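Local coordinates for tryptophan halogenase superfamily (Brevundimonas sp. BAL3, PDB 6FRL), which is a flavin-dependent halogenase that attaches halogen to its substrate and prefers bromination over chlorination, at residues P60-R63 / R64-G67; D75-A79 / T80-C84; E351-S354 / I355-E359. All coordinates share one frame; numbering follows the deposited sequence.

Contact 1 of 3, residues P60-R63 / R64-G67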
ATOM      1  N   PRO B  60     -15.688  10.040  -1.774  1.00 23.36           N
ATOM      2  CA  PRO B  60     -14.985  11.245  -2.238  1.00 23.39           C
ATOM      3  C   PRO B  60     -14.105  11.125  -3.509  1.00 23.83           C
ATOM      4  O   PRO B  60     -13.786  12.160  -4.150  1.00 22.90           O
ATOM      5  CB  PRO B  60     -14.139  11.631  -1.025  1.00 23.75           C
ATOM      6  CG  PRO B  60     -14.899  11.073   0.135  1.00 23.31           C
ATOM      7  CD  PRO B  60     -15.352   9.748  -0.367  1.00 23.65           C
ATOM      8  N   THR B  61     -13.715   9.907  -3.871  1.00 23.40           N
ATOM      9  CA  THR B  61     -13.023   9.706  -5.124  1.00 24.31           C
ATOM     10  C   THR B  61     -13.771  10.410  -6.300  1.00 24.90           C
ATOM     11  O   THR B  61     -13.128  10.948  -7.183  1.00 25.76           O
ATOM     12  CB  THR B  61     -12.807   8.203  -5.438  1.00 25.51           C
ATOM     13  OG1 THR B  61     -14.073   7.502  -5.451  1.00 27.61           O
ATOM     14  CG2 THR B  61     -11.858   7.546  -4.450  1.00 23.32           C
ATOM     15  N   ILE B  62     -15.105  10.432  -6.306  1.00 26.08           N
ATOM     16  CA  ILE B  62     -15.870  11.017  -7.444  1.00 27.25           C
ATOM     17  C   ILE B  62     -15.538  12.511  -7.697  1.00 26.72           C
ATOM     18  O   ILE B  62     -15.559  12.964  -8.839  1.00 26.09           O
ATOM     19  CB  ILE B  62     -17.409  10.798  -7.298  1.00 26.42           C
ATOM     20  CG1 ILE B  62     -18.131  10.954  -8.624  1.00 27.56           C
ATOM     21  CG2 ILE B  62     -18.031  11.818  -6.355  1.00 27.06           C
ATOM     22  CD1 ILE B  62     -17.713   9.999  -9.712  1.00 27.69           C
ATOM     23  N   ARG B  63     -15.204  13.252  -6.641  1.00 27.10           N
ATOM     24  CA  ARG B  63     -14.819  14.674  -6.777  1.00 27.45           C
ATOM     25  C   ARG B  63     -13.467  14.791  -7.462  1.00 27.30           C
ATOM     26  O   ARG B  63     -13.268  15.731  -8.227  1.00 27.09           O
ATOM     27  CB  ARG B  63     -14.851  15.446  -5.429  1.00 28.08           C
ATOM     28  CG  ARG B  63     -16.238  15.392  -4.734  1.00 26.55           C
ATOM     29  CD  ARG B  63     -16.399  16.295  -3.513  1.00 26.21           C
ATOM     30  NE  ARG B  63     -15.225  16.227  -2.653  1.00 26.03           N
ATOM     31  CZ  ARG B  63     -14.220  17.092  -2.640  1.00 25.28           C
ATOM     32  NH1 ARG B  63     -14.220  18.182  -3.416  1.00 25.51           N
ATOM     33  NH2 ARG B  63     -13.205  16.874  -1.818  1.00 25.12           N
ATOM     34  N   ARG B  64     -12.567  13.839  -7.232  1.00 27.99           N
ATOM     35  CA  ARG B  64     -11.317  13.772  -7.968  1.00 31.79           C
ATOM     36  C   ARG B  64     -11.547  13.361  -9.434  1.00 28.45           C
ATOM     37  O   ARG B  64     -10.849  13.833 -10.313  1.00 22.71           O
ATOM     38  CB  ARG B  64     -10.309  12.829  -7.279  1.00 39.41           C
ATOM     39  CG  ARG B  64      -8.948  12.742  -7.973  1.00 49.84           C
ATOM     40  CD  ARG B  64      -8.032  11.668  -7.359  1.00 62.58           C
ATOM     41  NE  ARG B  64      -8.423  10.268  -7.700  1.00 72.77           N
ATOM     42  CZ  ARG B  64      -8.664   9.265  -6.831  1.00 68.92           C
ATOM     43  NH1 ARG B  64      -8.567   9.422  -5.503  1.00 63.12           N
ATOM     44  NH2 ARG B  64      -9.007   8.062  -7.299  1.00 64.83           N
ATOM     45  N   PHE B  65     -12.527  12.490  -9.678  1.00 28.91           N
ATOM     46  CA  PHE B  65     -12.799  11.988 -11.028  1.00 28.07           C
ATOM     47  C   PHE B  65     -13.160  13.150 -11.944  1.00 28.21           C
ATOM     48  O   PHE B  65     -12.520  13.368 -12.976  1.00 28.96           O
ATOM     49  CB  PHE B  65     -13.888  10.905 -11.008  1.00 27.83           C
ATOM     50  CG  PHE B  65     -14.349  10.484 -12.367  1.00 27.20           C
ATOM     51  CD1 PHE B  65     -13.682   9.463 -13.064  1.00 27.57           C
ATOM     52  CD2 PHE B  65     -15.455  11.089 -12.959  1.00 26.40           C
ATOM     53  CE1 PHE B  65     -14.098   9.084 -14.323  1.00 27.37           C
ATOM     54  CE2 PHE B  65     -15.862  10.733 -14.237  1.00 26.61           C
ATOM     55  CZ  PHE B  65     -15.188   9.730 -14.912  1.00 27.51           C
ATOM     56  N   TYR B  66     -14.164  13.917 -11.550  1.00 29.00           N
ATOM     57  CA  TYR B  66     -14.583  15.083 -12.351  1.00 27.95           C
ATOM     58  C   TYR B  66     -13.599  16.262 -12.218  1.00 27.81           C
ATOM     59  O   TYR B  66     -13.505  17.107 -13.138  1.00 28.73           O
ATOM     60  CB  TYR B  66     -16.053  15.471 -12.097  1.00 26.13           C
ATOM     61  CG  TYR B  66     -16.500  15.933 -10.701  1.00 24.92           C
ATOM     62  CD1 TYR B  66     -16.178  17.185 -10.222  1.00 26.46           C
ATOM     63  CD2 TYR B  66     -17.387  15.171  -9.947  1.00 24.72           C
ATOM     64  CE1 TYR B  66     -16.652  17.643  -8.985  1.00 26.92           C
ATOM     65  CE2 TYR B  66     -17.876  15.608  -8.732  1.00 24.55           C
ATOM     66  CZ  TYR B  66     -17.503  16.843  -8.244  1.00 25.00           C
ATOM     67  OH  TYR B  66     -17.967  17.280  -7.022  1.00 23.83           O
ATOM     68  N   GLY B  67     -12.860  16.291 -11.101  1.00 26.84           N
ATOM     69  CA  GLY B  67     -11.684  17.153 -10.937  1.00 28.10           C
ATOM     70  C   GLY B  67     -10.676  17.013 -12.068  1.00 28.68           C
ATOM     71  O   GLY B  67     -10.273  18.017 -12.657  1.00 27.45           O
TER
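Tyr66 lays one face of its ring over the backbone of Arg63. Arg63 CA stands 3.9 Å from the centroid of the Tyr66 ring, 18° off the ring normal, in a CH-pi contact shifted toward the rim. With CG set between its own N and carbonyl carbon (chi1 63°), the ring of Tyr66 folds back over the preceding turn. Tyr66 CD2 comes to 3.1 Å from Ile62 O. Farther out, the aliphatic part of Arg63 runs past the phenol, with Arg63 CG 3.4 Å from Tyr66 OH. The two side chains also share Asp73: Tyr66 OH is hydrogen-bonded to one carboxylate oxygen, and Arg63 makes a salt bridge to the other. The Arg63 guanidinium also forms a salt bridge with Asp162 and a hydrogen bond and cation-pi contact with Trp163. With an alanine in place of Tyr66, the CA of Arg63 would probably lose its aromatic cover and Asp73 its phenol partner.

Tyr66 and Arg63 belong to helix 61-68, which follows strand 55-57. Its repeating bonds tie the two segments together. Tyr66 N donates to Ile62 O at 3.2 Å and is nearly straight, at 172°. Phe65 N reaches Thr61 O at 3.0 Å, and Gly67 N reaches Arg63 O at 3.0 Å.

On the buried side, Ile62 crosses Phe65, with Ile62 CD1 4.1 Å from Phe65 CD2. Both side chains rest on Met25 of helix 20-33, the helix after the first strand of what is probably the Rossmann-type flavin-binding fold. On the exposed side, Arg64 bends at chi3 and brings its guanidinium back beside Thr61, where Arg64 NH1 lies 3.9 Å from Thr61 CG2.

Contact 2 of 3, residues D75-A79 / T80-C84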
ATOM      1  N   ASP B  75     -20.402  23.629 -10.168  1.00 32.40           N
ATOM      2  CA  ASP B  75     -21.073  23.441 -11.458  1.00 32.36           C
ATOM      3  C   ASP B  75     -21.685  22.020 -11.546  1.00 31.07           C
ATOM      4  O   ASP B  75     -22.859  21.879 -11.956  1.00 28.63           O
ATOM      5  CB  ASP B  75     -20.136  23.709 -12.645  1.00 32.72           C
ATOM      6  CG  ASP B  75     -19.628  25.193 -12.720  1.00 36.35           C
ATOM      7  OD1 ASP B  75     -20.368  26.169 -12.353  1.00 33.87           O
ATOM      8  OD2 ASP B  75     -18.455  25.361 -13.177  1.00 36.87           O
ATOM      9  N   VAL B  76     -20.931  20.984 -11.128  1.00 28.10           N
ATOM     10  CA  VAL B  76     -21.454  19.595 -11.208  1.00 26.65           C
ATOM     11  C   VAL B  76     -22.650  19.420 -10.267  1.00 26.71           C
ATOM     12  O   VAL B  76     -23.643  18.754 -10.616  1.00 25.10           O
ATOM     13  CB  VAL B  76     -20.380  18.497 -10.928  1.00 25.85           C
ATOM     14  CG1 VAL B  76     -20.981  17.107 -10.902  1.00 24.92           C
ATOM     15  CG2 VAL B  76     -19.268  18.522 -11.956  1.00 26.16           C
ATOM     16  N   MET B  77     -22.553  20.024  -9.078  1.00 27.95           N
ATOM     17  CA  MET B  77     -23.631  19.921  -8.082  1.00 29.73           C
ATOM     18  C   MET B  77     -24.900  20.606  -8.549  1.00 30.46           C
ATOM     19  O   MET B  77     -25.968  19.989  -8.472  1.00 30.62           O
ATOM     20  CB  MET B  77     -23.202  20.424  -6.695  1.00 30.59           C
ATOM     21  CG  MET B  77     -22.222  19.480  -6.012  1.00 29.37           C
ATOM     22  SD  MET B  77     -21.805  20.094  -4.410  1.00 31.74           S
ATOM     23  CE  MET B  77     -23.280  19.604  -3.490  1.00 32.96           C
ATOM     24  N   ARG B  78     -24.780  21.847  -9.042  1.00 30.23           N
ATOM     25  CA  ARG B  78     -25.922  22.553  -9.666  1.00 30.36           C
ATOM     26  C   ARG B  78     -26.597  21.689 -10.718  1.00 30.59           C
ATOM     27  O   ARG B  78     -27.814  21.593 -10.747  1.00 33.16           O
ATOM     28  CB  ARG B  78     -25.520  23.911 -10.293  1.00 31.21           C
ATOM     29  CG  ARG B  78     -25.791  25.132  -9.406  1.00 33.89           C
ATOM     30  CD  ARG B  78     -25.530  26.467 -10.087  1.00 31.79           C
ATOM     31  NE  ARG B  78     -24.098  26.608 -10.335  1.00 33.10           N
ATOM     32  CZ  ARG B  78     -23.202  27.145  -9.517  1.00 34.00           C
ATOM     33  NH1 ARG B  78     -23.567  27.686  -8.367  1.00 36.27           N
ATOM     34  NH2 ARG B  78     -21.920  27.179  -9.876  1.00 35.18           N
ATOM     35  N   ALA B  79     -25.807  21.058 -11.583  1.00 32.37           N
ATOM     36  CA  ALA B  79     -26.360  20.359 -12.744  1.00 32.79           C
ATOM     37  C   ALA B  79     -26.998  19.016 -12.359  1.00 33.43           C
ATOM     38  O   ALA B  79     -27.838  18.498 -13.110  1.00 34.27           O
ATOM     39  CB  ALA B  79     -25.300  20.178 -13.832  1.00 31.83           C
ATOM     40  N   THR B  80     -26.622  18.458 -11.204  1.00 33.05           N
ATOM     41  CA  THR B  80     -27.084  17.122 -10.817  1.00 33.51           C
ATOM     42  C   THR B  80     -28.058  17.090  -9.610  1.00 35.75           C
ATOM     43  O   THR B  80     -28.328  15.989  -9.064  1.00 33.73           O
ATOM     44  CB  THR B  80     -25.876  16.196 -10.562  1.00 32.50           C
ATOM     45  OG1 THR B  80     -25.017  16.761  -9.551  1.00 29.89           O
ATOM     46  CG2 THR B  80     -25.097  15.975 -11.852  1.00 30.76           C
ATOM     47  N   GLN B  81     -28.605  18.263  -9.227  1.00 32.61           N
ATOM     48  CA  GLN B  81     -29.530  18.380  -8.097  1.00 35.14           C
ATOM     49  C   GLN B  81     -28.889  17.853  -6.795  1.00 34.66           C
ATOM     50  O   GLN B  81     -29.569  17.412  -5.874  1.00 33.67           O
ATOM     51  CB  GLN B  81     -30.882  17.670  -8.372  1.00 39.07           C
ATOM     52  CG  GLN B  81     -31.781  18.334  -9.422  1.00 42.07           C
ATOM     53  CD  GLN B  81     -32.236  19.750  -9.033  1.00 45.36           C
ATOM     54  OE1 GLN B  81     -31.926  20.710  -9.725  1.00 44.13           O
ATOM     55  NE2 GLN B  81     -32.939  19.884  -7.901  1.00 50.55           N
ATOM     56  N   ALA B  82     -27.570  17.964  -6.715  1.00 34.55           N
ATOM     57  CA  ALA B  82     -26.788  17.300  -5.681  1.00 32.54           C
ATOM     58  C   ALA B  82     -26.821  18.018  -4.360  1.00 31.76           C
ATOM     59  O   ALA B  82     -27.067  19.229  -4.309  1.00 31.04           O
ATOM     60  CB  ALA B  82     -25.334  17.191  -6.113  1.00 33.50           C
ATOM     61  N   THR B  83     -26.527  17.255  -3.313  1.00 30.16           N
ATOM     62  CA  THR B  83     -26.244  17.791  -1.978  1.00 30.55           C
ATOM     63  C   THR B  83     -24.944  17.158  -1.440  1.00 30.44           C
ATOM     64  O   THR B  83     -24.430  16.183  -2.001  1.00 29.40           O
ATOM     65  CB  THR B  83     -27.372  17.446  -0.985  1.00 29.75           C
ATOM     66  OG1 THR B  83     -27.400  16.026  -0.770  1.00 30.48           O
ATOM     67  CG2 THR B  83     -28.722  17.886  -1.518  1.00 30.38           C
ATOM     68  N   CYS B  84     -24.445  17.717  -0.348  1.00 27.20           N
ATOM     69  CA  CYS B  84     -23.238  17.221   0.307  1.00 27.24           C
ATOM     70  C   CYS B  84     -23.460  15.907   1.059  1.00 27.73           C
ATOM     71  O   CYS B  84     -24.538  15.686   1.622  1.00 25.18           O
ATOM     72  CB  CYS B  84     -22.719  18.259   1.303  1.00 27.88           C
ATOM     73  SG  CYS B  84     -22.452  19.888   0.581  1.00 28.84           S
TER
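Thr80 places OG1 between its own N and carbonyl carbon (chi1 57°), which turns the hydroxyl back onto the last helical turn. There Thr80 OG1 donates to Val76 O at 2.6 Å, and Thr80 N adds a weak bond to the same oxygen. Met77 runs extended and then bends at chi3 (78°), bringing its methyl CE to 3.6 Å from Thr83 C. Met77 CE also lies 4.2 Å from Cys84 SG.

This is the C-terminal end of helix 73-79, and its closure resembles a Schellman motif. Gln81 takes a left-handed backbone (phi 57°), and the outer bond, Ala82 N to Met77 O, is made at 3.1 Å. Gln81 N and Arg78 O are 3.7 Å apart, long for the inner one. Met77 O also accepts from Thr80 N at 3.2 Å, and the two donors approach opposite faces of its carbonyl plane. Arg284 supplies a further hydrogen bond to that oxygen. Beside this cap, Met77 CG packs 3.9 Å from Ala82 CB. The chain then enters strand 83-85, an outer strand of a three-stranded antiparallel sheet beside strand 164-168.

Contact 3 of 3, residues E351-S354 / I355-E359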
ATOM      1  N   GLU B 351     -22.608   0.562   1.169  1.00 25.79           N
ATOM      2  CA  GLU B 351     -21.525   1.487   1.382  1.00 27.51           C
ATOM      3  C   GLU B 351     -21.205   2.297   0.104  1.00 29.60           C
ATOM      4  O   GLU B 351     -20.054   2.698  -0.121  1.00 34.50           O
ATOM      5  CB  GLU B 351     -20.324   0.742   1.998  1.00 24.61           C
ATOM      6  CG  GLU B 351     -20.515   0.400   3.483  1.00 22.77           C
ATOM      7  CD  GLU B 351     -20.120   1.507   4.459  1.00 23.34           C
ATOM      8  OE1 GLU B 351     -19.718   2.602   4.049  1.00 24.58           O
ATOM      9  OE2 GLU B 351     -20.200   1.272   5.687  1.00 25.02           O
ATOM     10  N   SER B 352     -22.233   2.553  -0.713  1.00 30.59           N
ATOM     11  CA  SER B 352     -22.150   3.537  -1.806  1.00 31.39           C
ATOM     12  C   SER B 352     -20.981   3.263  -2.772  1.00 29.95           C
ATOM     13  O   SER B 352     -20.166   4.146  -3.013  1.00 26.82           O
ATOM     14  CB  SER B 352     -21.966   4.958  -1.207  1.00 34.79           C
ATOM     15  OG  SER B 352     -22.964   5.286  -0.239  1.00 38.57           O
ATOM     16  N   THR B 353     -20.878   2.045  -3.303  1.00 28.95           N
ATOM     17  CA  THR B 353     -19.658   1.649  -4.018  1.00 30.90           C
ATOM     18  C   THR B 353     -19.783   1.456  -5.518  1.00 31.10           C
ATOM     19  O   THR B 353     -18.789   1.214  -6.169  1.00 31.57           O
ATOM     20  CB  THR B 353     -19.043   0.352  -3.435  1.00 31.90           C
ATOM     21  OG1 THR B 353     -20.036  -0.674  -3.422  1.00 31.64           O
ATOM     22  CG2 THR B 353     -18.475   0.586  -2.012  1.00 31.05           C
ATOM     23  N   SER B 354     -20.986   1.576  -6.067  1.00 33.26           N
ATOM     24  CA  SER B 354     -21.248   1.314  -7.496  1.00 30.05           C
ATOM     25  C   SER B 354     -20.452   2.234  -8.423  1.00 26.37           C
ATOM     26  O   SER B 354     -19.720   1.777  -9.322  1.00 24.81           O
ATOM     27  CB  SER B 354     -22.749   1.486  -7.791  1.00 29.80           C
ATOM     28  OG  SER B 354     -23.441   0.339  -7.358  1.00 33.71           O
ATOM     29  N   ILE B 355     -20.641   3.533  -8.226  1.00 23.92           N
ATOM     30  CA  ILE B 355     -19.948   4.503  -9.003  1.00 24.24           C
ATOM     31  C   ILE B 355     -18.438   4.362  -8.740  1.00 25.62           C
ATOM     32  O   ILE B 355     -17.641   4.379  -9.682  1.00 27.03           O
ATOM     33  CB  ILE B 355     -20.550   5.894  -8.785  1.00 23.47           C
ATOM     34  CG1 ILE B 355     -21.891   5.933  -9.544  1.00 23.99           C
ATOM     35  CG2 ILE B 355     -19.602   7.009  -9.224  1.00 24.05           C
ATOM     36  CD1 ILE B 355     -22.712   7.214  -9.396  1.00 23.64           C
ATOM     37  N   ALA B 356     -18.059   4.156  -7.479  1.00 24.97           N
ATOM     38  CA  ALA B 356     -16.663   3.976  -7.116  1.00 24.58           C
ATOM     39  C   ALA B 356     -15.956   2.851  -7.892  1.00 23.91           C
ATOM     40  O   ALA B 356     -14.786   2.969  -8.237  1.00 21.17           O
ATOM     41  CB  ALA B 356     -16.568   3.732  -5.621  1.00 25.90           C
ATOM     42  N   LEU B 357     -16.670   1.761  -8.141  1.00 23.52           N
ATOM     43  CA  LEU B 357     -16.132   0.611  -8.886  1.00 23.35           C
ATOM     44  C   LEU B 357     -15.951   0.886 -10.387  1.00 24.89           C
ATOM     45  O   LEU B 357     -15.040   0.313 -11.040  1.00 27.93           O
ATOM     46  CB  LEU B 357     -16.967  -0.635  -8.628  1.00 22.87           C
ATOM     47  CG  LEU B 357     -16.862  -1.214  -7.178  1.00 23.00           C
ATOM     48  CD1 LEU B 357     -18.091  -2.009  -6.816  1.00 21.68           C
ATOM     49  CD2 LEU B 357     -15.605  -2.069  -6.948  1.00 22.59           C
ATOM     50  N   ILE B 358     -16.789   1.775 -10.929  1.00 26.55           N
ATOM     51  CA  ILE B 358     -16.610   2.337 -12.286  1.00 25.77           C
ATOM     52  C   ILE B 358     -15.355   3.182 -12.329  1.00 27.66           C
ATOM     53  O   ILE B 358     -14.527   3.002 -13.221  1.00 34.78           O
ATOM     54  CB  ILE B 358     -17.845   3.154 -12.733  1.00 25.74           C
ATOM     55  CG1 ILE B 358     -19.024   2.191 -12.985  1.00 25.89           C
ATOM     56  CG2 ILE B 358     -17.559   3.981 -13.985  1.00 25.78           C
ATOM     57  CD1 ILE B 358     -20.387   2.818 -12.828  1.00 25.38           C
ATOM     58  N   GLU B 359     -15.189   4.071 -11.353  1.00 29.26           N
ATOM     59  CA  GLU B 359     -13.990   4.923 -11.279  1.00 28.78           C
ATOM     60  C   GLU B 359     -12.667   4.117 -11.222  1.00 26.42           C
ATOM     61  O   GLU B 359     -11.701   4.450 -11.883  1.00 24.08           O
ATOM     62  CB  GLU B 359     -14.024   5.826 -10.037  1.00 31.16           C
ATOM     63  CG  GLU B 359     -15.148   6.831  -9.904  1.00 34.27           C
ATOM     64  CD  GLU B 359     -15.106   7.537  -8.549  1.00 40.07           C
ATOM     65  OE1 GLU B 359     -14.120   8.301  -8.307  1.00 40.76           O
ATOM     66  OE2 GLU B 359     -16.039   7.310  -7.734  1.00 40.04           O
TER
HETATM   67  O   HOH W   1     -19.799   5.040  -5.371  1.00 15.90           O
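Helix 354-367 begins here, and the contact is its first turn, where Thr353 meets Leu357. Leu357 N donates to Thr353 O at 2.9 Å. The Leu357 side chain lies beside that of Thr353 and points the same way. With its CG beside the backbone N (chi1 -69°), Leu357 brings its branch up against the same oxygen, with Leu357 CG 3.3 Å from Thr353 O. Its methyl CD1 reaches Thr353 OG1 at 4.1 Å. Both residues face helix 376-402, Thr353 through Val393 and Leu357 through Glu389 and Met390.

The next carbonyl is held more loosely. Ser354 O receives weak bonds from Ile358 N and from Leu357 N. The end of Ile358 also comes close, with Ile358 CD1 3.7 Å from Ser354 O.

A water joins the loop to the helix. It donates to Ser352 O at 2.5 Å and accepts from Ala356 N at 2.9 Å. The water stands in the place of a direct bond between Ala356 N and Ser352 O, which are too far apart at the start of the helix. The methyl of Ala356 meets the loop too, its CB 3.4 Å from Thr353 O.

Before the turn, Ser352 has a left-handed backbone (phi 55°), and its hydroxyl is bonded to Lys85. The carboxylate of Glu351 is held by His102 and His400. Ile358 packs on Thr21 and Met25 of helix 20-33, near what is probably the glycine-rich turn of the dinucleotide-binding fold. The grouping of Lys85, Ser352 and Glu351 is consistent with the lysine and glutamate conserved at the halogenation site of flavin-dependent tryptophan halogenases.

The contacts follow one another along the chain. Contact 1 lies on helix 61-68, contact 2 closes the next helix, 73-79, and contact 3 starts helix 354-367 much later. Contact 1 touches both of the others: its centre is about 13 Å from that of contact 2 and about 12 Å from that of contact 3. Tyr66 packs on Val76 of contact 2. Contact 1 also meets contact 3, where Thr61 probably hydrogen-bonds Glu359 and Ile62 packs on Ile355. Contacts 2 and 3 do not touch; their centres are about 18 Å apart. Helix 61-68 thus links the buried core around contact 3 with the three-stranded sheet that contact 2 enters.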